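Local coordinates for chitin-binding type-4 domain-containing protein (Photorhabdus laumondii subsp. laumondii, PDB 6T5Z) that probably cleaves chitin oxidatively as a copper-dependent lytic polysaccharide monooxygenase of family AA10, at residues W84-Q89 / S132-K137; H90-W95 / E123-K128. All coordinates share one frame; numbering follows the deposited sequence. Where two conformers were deposited one is given.

How the contacts relate
Two antiparallel pairings, one in each sheet of the immunoglobulin-like LPMO core, illustrate how location sets chemistry. Contact 1 joins strands 79-86 and 133-139 of the three-stranded sheet; contact 2 joins strands 92-99 and 121-126 of the other. Segment 84-89 runs directly into 90-95, and 123-128 leads within a few residues into 132-137. Both are partly buried. Between the sheets their inner faces merge, Trp95 packing on Trp84 and Ile86, with Asn136 ND2 probably hydrogen-bonded to Glu123 OE1. Outward, contact 1 offers a carboxylate, a guanidinium and a water bridge, whereas contact 2 ends in a lysine-gripped turn and the copper ligand His90.

Contact 1: W84-Q89 / S132-K137; sequences WEIMIQ and SRVINK
Ile86 CG1 stands anti to the carbonyl carbon (chi1 -57°), and Val134 CG1 lies anti to the backbone N (chi1 167°), which leaves CG2 anti to the carbonyl carbon; the two branches thus meet on the inner face, Ile86 CG1 lying 4.2 Å from Val134 CG2. Trp84 shares that face: its CB backs onto Val134, and its indole reaches past it until CD1 lies 3.8 Å from Asn136 OD1, ring and amide planes steeply inclined. The amide oxygen and the indole NE1 both hydrogen-bond to the hydroxyl of Tyr97. On the other face Glu85 and Arg133 run side by side; the carboxylate lies beside the aliphatic part of the arginine, Glu85 OE2 3.9 Å from Arg133 CD, but the charged groups do not touch, and the guanidinium turns to Gln83. In the antiparallel ladder Trp84 and Val134 are a hydrogen-bonded pair, in the carbonyl plane both times, and Ile86 N bonds to Ser132 O (2.8 Å) from above that carbonyl's plane. Where the strands part, one water accepts from Ser132 OG at 2.7 Å and donates to Ile86 O and Gln89 OE1; Gln89 NE2 bonds to Pro130 O, which holds the amide in place. The chain then runs past His1, sharing a backbone bond through Ile88. Strand 2-6 flanks 79-86 on its other side, Glu85 bonding to Tyr3, while strand 92-99 covers the inner face through Trp95.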
loop_
_atom_site.group_PDB
_atom_site.type_symbol
_atom_site.label_atom_id
_atom_site.label_comp_id
_atom_site.label_asym_id
_atom_site.label_seq_id
_atom_site.Cartn_x
_atom_site.Cartn_y
_atom_site.Cartn_z
ATOM N N TRP A 84 -9.285 -3.419 3.951
ATOM C CA TRP A 84 -8.937 -4.402 2.933
ATOM C C TRP A 84 -10.171 -5.184 2.509
ATOM O O TRP A 84 -10.962 -5.611 3.355
ATOM C CB TRP A 84 -7.896 -5.398 3.446
ATOM C CG TRP A 84 -6.478 -4.900 3.596
ATOM C CD1 TRP A 84 -5.976 -4.110 4.591
ATOM C CD2 TRP A 84 -5.372 -5.218 2.741
ATOM N NE1 TRP A 84 -4.630 -3.906 4.403
ATOM C CE2 TRP A 84 -4.235 -4.582 3.276
ATOM C CE3 TRP A 84 -5.234 -5.984 1.572
ATOM C CZ2 TRP A 84 -2.982 -4.663 2.671
ATOM C CZ3 TRP A 84 -3.983 -6.073 0.980
ATOM C CH2 TRP A 84 -2.878 -5.418 1.530
ATOM N N GLU A 85 -10.305 -5.400 1.192
ATOM C CA GLU A 85 -11.237 -6.362 0.612
ATOM C C GLU A 85 -10.444 -7.638 0.348
ATOM O O GLU A 85 -9.504 -7.646 -0.458
ATOM C CB GLU A 85 -11.868 -5.820 -0.676
ATOM C CG GLU A 85 -12.575 -4.486 -0.511
ATOM C CD GLU A 85 -13.945 -4.599 0.152
ATOM O OE1 GLU A 85 -14.382 -5.725 0.449
ATOM O OE2 GLU A 85 -14.603 -3.553 0.366
ATOM N N ILE A 86 -10.790 -8.703 1.063
ATOM C CA ILE A 86 -10.036 -9.954 1.037
ATOM C C ILE A 86 -10.772 -10.898 0.090
ATOM O O ILE A 86 -11.688 -11.625 0.488
ATOM C CB ILE A 86 -9.892 -10.533 2.439
ATOM C CG1 ILE A 86 -9.217 -9.505 3.351
ATOM C CG2 ILE A 86 -9.137 -11.872 2.417
ATOM C CD1 ILE A 86 -7.828 -9.089 2.881
ATOM N N MET A 87 -10.383 -10.882 -1.193
ATOM C CA MET A 87 -11.074 -11.711 -2.176
ATOM C C MET A 87 -10.816 -13.198 -1.950
ATOM O O MET A 87 -11.701 -14.028 -2.181
ATOM C CB MET A 87 -10.660 -11.314 -3.587
ATOM C CG MET A 87 -11.136 -9.956 -4.002
ATOM S SD MET A 87 -10.714 -9.686 -5.716
ATOM C CE MET A 87 -11.829 -10.823 -6.541
ATOM N N ILE A 88 -9.613 -13.560 -1.515
ATOM C CA ILE A 88 -9.312 -14.937 -1.135
ATOM C C ILE A 88 -8.648 -14.894 0.236
ATOM O O ILE A 88 -7.568 -14.309 0.389
ATOM C CB ILE A 88 -8.423 -15.652 -2.166
ATOM C CG1 ILE A 88 -9.077 -15.619 -3.550
ATOM C CG2 ILE A 88 -8.177 -17.090 -1.736
ATOM C CD1 ILE A 88 -8.221 -16.196 -4.649
ATOM N N GLN A 89 -9.306 -15.484 1.233
ATOM C CA GLN A 89 -8.816 -15.448 2.604
ATOM C C GLN A 89 -7.641 -16.400 2.792
ATOM O O GLN A 89 -7.648 -17.528 2.290
ATOM C CB GLN A 89 -9.934 -15.824 3.580
ATOM C CG GLN A 89 -11.118 -14.886 3.572
ATOM C CD GLN A 89 -12.391 -15.583 3.998
ATOM O OE1 GLN A 89 -13.128 -16.106 3.166
ATOM N NE2 GLN A 89 -12.653 -15.605 5.293
ATOM N N SER A 132 -13.695 -11.562 5.331
ATOM C CA SER A 132 -13.570 -11.157 3.936
ATOM C C SER A 132 -13.403 -9.650 3.760
ATOM O O SER A 132 -13.090 -9.193 2.652
ATOM C CB SER A 132 -14.786 -11.662 3.161
ATOM O OG SER A 132 -14.795 -13.084 3.189
ATOM N N ARG A 133 -13.614 -8.873 4.818
ATOM C CA ARG A 133 -13.304 -7.452 4.832
ATOM C C ARG A 133 -12.656 -7.152 6.175
ATOM O O ARG A 133 -13.150 -7.598 7.217
ATOM C CB ARG A 133 -14.566 -6.610 4.613
ATOM C CG ARG A 133 -14.318 -5.122 4.520
ATOM C CD ARG A 133 -15.560 -4.396 4.014
ATOM N NE ARG A 133 -16.709 -4.702 4.850
ATOM C CZ ARG A 133 -16.960 -4.121 6.020
ATOM N NH1 ARG A 133 -16.140 -3.188 6.495
ATOM N NH2 ARG A 133 -18.041 -4.467 6.710
ATOM N N VAL A 134 -11.534 -6.433 6.152
ATOM C CA VAL A 134 -10.716 -6.217 7.341
ATOM C C VAL A 134 -10.450 -4.728 7.492
ATOM O O VAL A 134 -10.161 -4.043 6.509
ATOM C CB VAL A 134 -9.388 -6.993 7.253
ATOM C CG1 VAL A 134 -8.421 -6.515 8.335
ATOM C CG2 VAL A 134 -9.649 -8.484 7.362
ATOM N N ILE A 135 -10.557 -4.221 8.718
ATOM C CA ILE A 135 -10.256 -2.824 9.013
ATOM C C ILE A 135 -9.149 -2.754 10.059
ATOM O O ILE A 135 -9.246 -3.376 11.122
ATOM C CB ILE A 135 -11.506 -2.057 9.483
ATOM C CG1 ILE A 135 -12.478 -1.832 8.311
ATOM C CG2 ILE A 135 -11.111 -0.739 10.103
ATOM C CD1 ILE A 135 -13.705 -1.018 8.677
ATOM N N ASN A 136 -8.100 -1.986 9.762
ATOM C CA ASN A 136 -7.005 -1.740 10.699
ATOM C C ASN A 136 -7.042 -0.281 11.135
ATOM O O ASN A 136 -6.977 0.620 10.292
ATOM C CB ASN A 136 -5.646 -2.047 10.070
ATOM C CG ASN A 136 -5.564 -3.448 9.489
ATOM O OD1 ASN A 136 -5.232 -3.620 8.311
ATOM N ND2 ASN A 136 -5.850 -4.450 10.311
ATOM N N LYS A 137 -7.118 -0.051 12.444
ATOM C CA LYS A 137 -7.127 1.297 12.993
ATOM C C LYS A 137 -5.700 1.723 13.326
ATOM O O LYS A 137 -4.967 0.997 14.017
ATOM C CB LYS A 137 -8.011 1.369 14.239
ATOM C CG LYS A 137 -9.489 1.087 13.993
ATOM C CD LYS A 137 -10.232 1.108 15.323
ATOM C CE LYS A 137 -11.662 0.607 15.214
ATOM N NZ LYS A 137 -12.574 1.667 14.712
HETATM O O HOH W 1 -13.348 -13.833 0.995
#

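Contact 2: H90-W95 / E123-K128; sequences HKTSSW and EDYQEK. With CU (copper (II) ion), chain D.
Trp95 and Tyr125 meet edge to face, a T-shaped pair with planes at 82° and the five-membered ring 4.4 Å from the phenol ring, centroid to centroid. The indole NE1 sits over the middle of the tyrosine face, 3.2 Å from CD1 of Tyr125, so the polar edge of one ring is turned to the pi cloud of the other. Thr92 CG2 lies over one face of the indole, toward its rim, and 3.8 Å from Tyr125 CB; Trp154 also stacks on the indole. That methyl is placed by a chi1 of -64°, which also sends Thr92 OG1 back to His90 O (2.8 Å); Trp154 bonds to the same hydroxyl. Farther out, Lys91 curls round the carbonyl oxygen of Glu127, bringing Lys91 NZ to 2.6 Å from Glu127 O, while a water links the ammonium to Glu127 OE1. Tyr125 to Lys128 form a type I' turn; overlapping its start, Asp124 OD1 accepts from Gln126 N in an Asx turn. Trp95 and Glu123 exchange two nearly straight backbone bonds. The side chain of His90 leaves the backbone away from segment 123-128, and its NE2 binds copper at 2.0 Å, completing with His1 the histidine brace of the LPMO family. Beyond strand 92-99 runs strand 148-156, where Ser93 and Ser94 form a classic bulge opposite Thr155; strand 133-139 of the second sheet lies against Trp95 and Tyr125.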
loop_
_atom_site.group_PDB
_atom_site.type_symbol
_atom_site.label_atom_id
_atom_site.label_comp_id
_atom_site.label_asym_id
_atom_site.label_seq_id
_atom_site.Cartn_x
_atom_site.Cartn_y
_atom_site.Cartn_z
ATOM N N HIS A 90 -6.619 -15.928 3.511
ATOM C CA HIS A 90 -5.454 -16.728 3.864
ATOM C C HIS A 90 -5.072 -16.433 5.299
ATOM O O HIS A 90 -5.207 -15.297 5.760
ATOM C CB HIS A 90 -4.229 -16.421 2.995
ATOM C CG HIS A 90 -4.498 -16.429 1.526
ATOM N ND1 HIS A 90 -4.926 -17.551 0.850
ATOM C CD2 HIS A 90 -4.368 -15.454 0.596
ATOM C CE1 HIS A 90 -5.057 -17.262 -0.433
ATOM N NE2 HIS A 90 -4.723 -15.998 -0.612
ATOM N N LYS A 91 -4.562 -17.456 5.986
ATOM C CA LYS A 91 -4.065 -17.279 7.342
ATOM C C LYS A 91 -3.021 -16.170 7.367
ATOM O O LYS A 91 -2.133 -16.112 6.509
ATOM C CB LYS A 91 -3.481 -18.595 7.865
ATOM C CG LYS A 91 -4.526 -19.687 8.118
ATOM C CD LYS A 91 -3.861 -21.027 8.480
ATOM C CE LYS A 91 -2.939 -20.899 9.679
ATOM N NZ LYS A 91 -3.687 -20.793 10.971
ATOM N N THR A 92 -3.122 -15.299 8.369
ATOM C CA THR A 92 -2.491 -13.987 8.335
ATOM C C THR A 92 -1.546 -13.794 9.516
ATOM O O THR A 92 -1.954 -13.949 10.666
ATOM C CB THR A 92 -3.571 -12.905 8.341
ATOM O OG1 THR A 92 -4.352 -13.020 7.142
ATOM C CG2 THR A 92 -2.955 -11.510 8.419
ATOM N N SER A 93 -0.292 -13.430 9.227
ATOM C CA SER A 93 0.623 -13.016 10.287
ATOM C C SER A 93 0.279 -11.620 10.791
ATOM O O SER A 93 0.188 -11.393 12.003
ATOM C CB SER A 93 2.070 -13.036 9.791
ATOM O OG SER A 93 2.534 -14.353 9.564
ATOM N N SER A 94 0.076 -10.670 9.876
ATOM C CA SER A 94 -0.071 -9.285 10.308
ATOM C C SER A 94 -0.580 -8.413 9.172
ATOM O O SER A 94 -0.547 -8.801 8.003
ATOM C CB SER A 94 1.252 -8.715 10.803
ATOM O OG SER A 94 2.170 -8.637 9.723
ATOM N N TRP A 95 -1.035 -7.225 9.561
ATOM C CA TRP A 95 -1.299 -6.082 8.693
ATOM C C TRP A 95 -0.397 -4.960 9.178
ATOM O O TRP A 95 -0.369 -4.673 10.377
ATOM C CB TRP A 95 -2.768 -5.644 8.788
ATOM C CG TRP A 95 -3.708 -6.795 8.795
ATOM C CD1 TRP A 95 -4.081 -7.558 9.876
ATOM C CD2 TRP A 95 -4.375 -7.352 7.660
ATOM N NE1 TRP A 95 -4.954 -8.543 9.473
ATOM C CE2 TRP A 95 -5.149 -8.434 8.120
ATOM C CE3 TRP A 95 -4.395 -7.032 6.296
ATOM C CZ2 TRP A 95 -5.929 -9.210 7.267
ATOM C CZ3 TRP A 95 -5.179 -7.799 5.450
ATOM C CH2 TRP A 95 -5.924 -8.877 5.935
ATOM N N GLU A 123 -0.707 -4.575 13.176
ATOM C CA GLU A 123 -1.722 -5.389 13.832
ATOM C C GLU A 123 -1.391 -6.860 13.626
ATOM O O GLU A 123 -1.377 -7.348 12.490
ATOM C CB GLU A 123 -3.120 -5.056 13.310
ATOM C CG GLU A 123 -4.216 -5.817 14.041
ATOM C CD GLU A 123 -5.618 -5.327 13.704
ATOM O OE1 GLU A 123 -5.767 -4.181 13.201
ATOM O OE2 GLU A 123 -6.573 -6.095 13.954
ATOM N N ASP A 124 -1.117 -7.554 14.726
ATOM C CA ASP A 124 -0.763 -8.968 14.709
ATOM C C ASP A 124 -2.039 -9.809 14.670
ATOM O O ASP A 124 -2.922 -9.641 15.513
ATOM C CB ASP A 124 0.077 -9.273 15.959
ATOM C CG ASP A 124 0.723 -10.650 15.951
ATOM O OD1 ASP A 124 0.292 -11.551 15.206
ATOM O OD2 ASP A 124 1.685 -10.839 16.739
ATOM N N TYR A 125 -2.153 -10.694 13.676
ATOM C CA TYR A 125 -3.320 -11.565 13.558
ATOM C C TYR A 125 -3.057 -12.988 14.023
ATOM O O TYR A 125 -3.975 -13.815 13.974
ATOM C CB TYR A 125 -3.835 -11.586 12.115
ATOM C CG TYR A 125 -5.168 -10.906 11.937
ATOM C CD1 TYR A 125 -5.402 -9.646 12.478
ATOM C CD2 TYR A 125 -6.184 -11.508 11.212
ATOM C CE1 TYR A 125 -6.623 -9.005 12.307
ATOM C CE2 TYR A 125 -7.408 -10.870 11.025
ATOM C CZ TYR A 125 -7.618 -9.624 11.574
ATOM O OH TYR A 125 -8.837 -8.998 11.396
ATOM N N GLN A 126 -1.824 -13.294 14.433
ATOM C CA GLN A 126 -1.501 -14.544 15.115
ATOM C C GLN A 126 -1.883 -15.764 14.278
ATOM O O GLN A 126 -2.289 -16.798 14.808
ATOM C CB GLN A 126 -2.162 -14.593 16.499
ATOM C CG GLN A 126 -1.800 -13.421 17.413
ATOM C CD GLN A 126 -2.198 -13.669 18.863
ATOM O OE1 GLN A 126 -1.964 -14.751 19.400
ATOM N NE2 GLN A 126 -2.807 -12.671 19.499
ATOM N N GLU A 127 -1.757 -15.635 12.951
ATOM C CA GLU A 127 -1.931 -16.715 11.975
ATOM C C GLU A 127 -3.385 -17.129 11.805
ATOM O O GLU A 127 -3.667 -18.193 11.249
ATOM C CB GLU A 127 -1.068 -17.938 12.316
ATOM C CG GLU A 127 0.391 -17.604 12.497
ATOM C CD GLU A 127 1.284 -18.823 12.544
ATOM O OE1 GLU A 127 0.771 -19.943 12.764
ATOM O OE2 GLU A 127 2.506 -18.652 12.360
ATOM N N LYS A 128 -4.317 -16.302 12.267
ATOM C CA LYS A 128 -5.735 -16.587 12.164
ATOM C C LYS A 128 -6.254 -16.262 10.764
ATOM O O LYS A 128 -5.681 -15.453 10.029
ATOM C CB LYS A 128 -6.507 -15.789 13.215
ATOM C CG LYS A 128 -6.273 -16.282 14.633
ATOM C CD LYS A 128 -7.103 -15.524 15.668
ATOM C CE LYS A 128 -6.563 -14.122 15.913
ATOM N NZ LYS A 128 -7.113 -13.558 17.182
HETATM CU CU CU D . -4.552 -15.019 -2.345
HETATM O O HOH W 2 -1.384 -21.695 12.469
HETATM O O HOH W 3 -4.912 -17.081 -3.526
HETATM O O HOH W 4 -2.454 -16.002 -2.500
#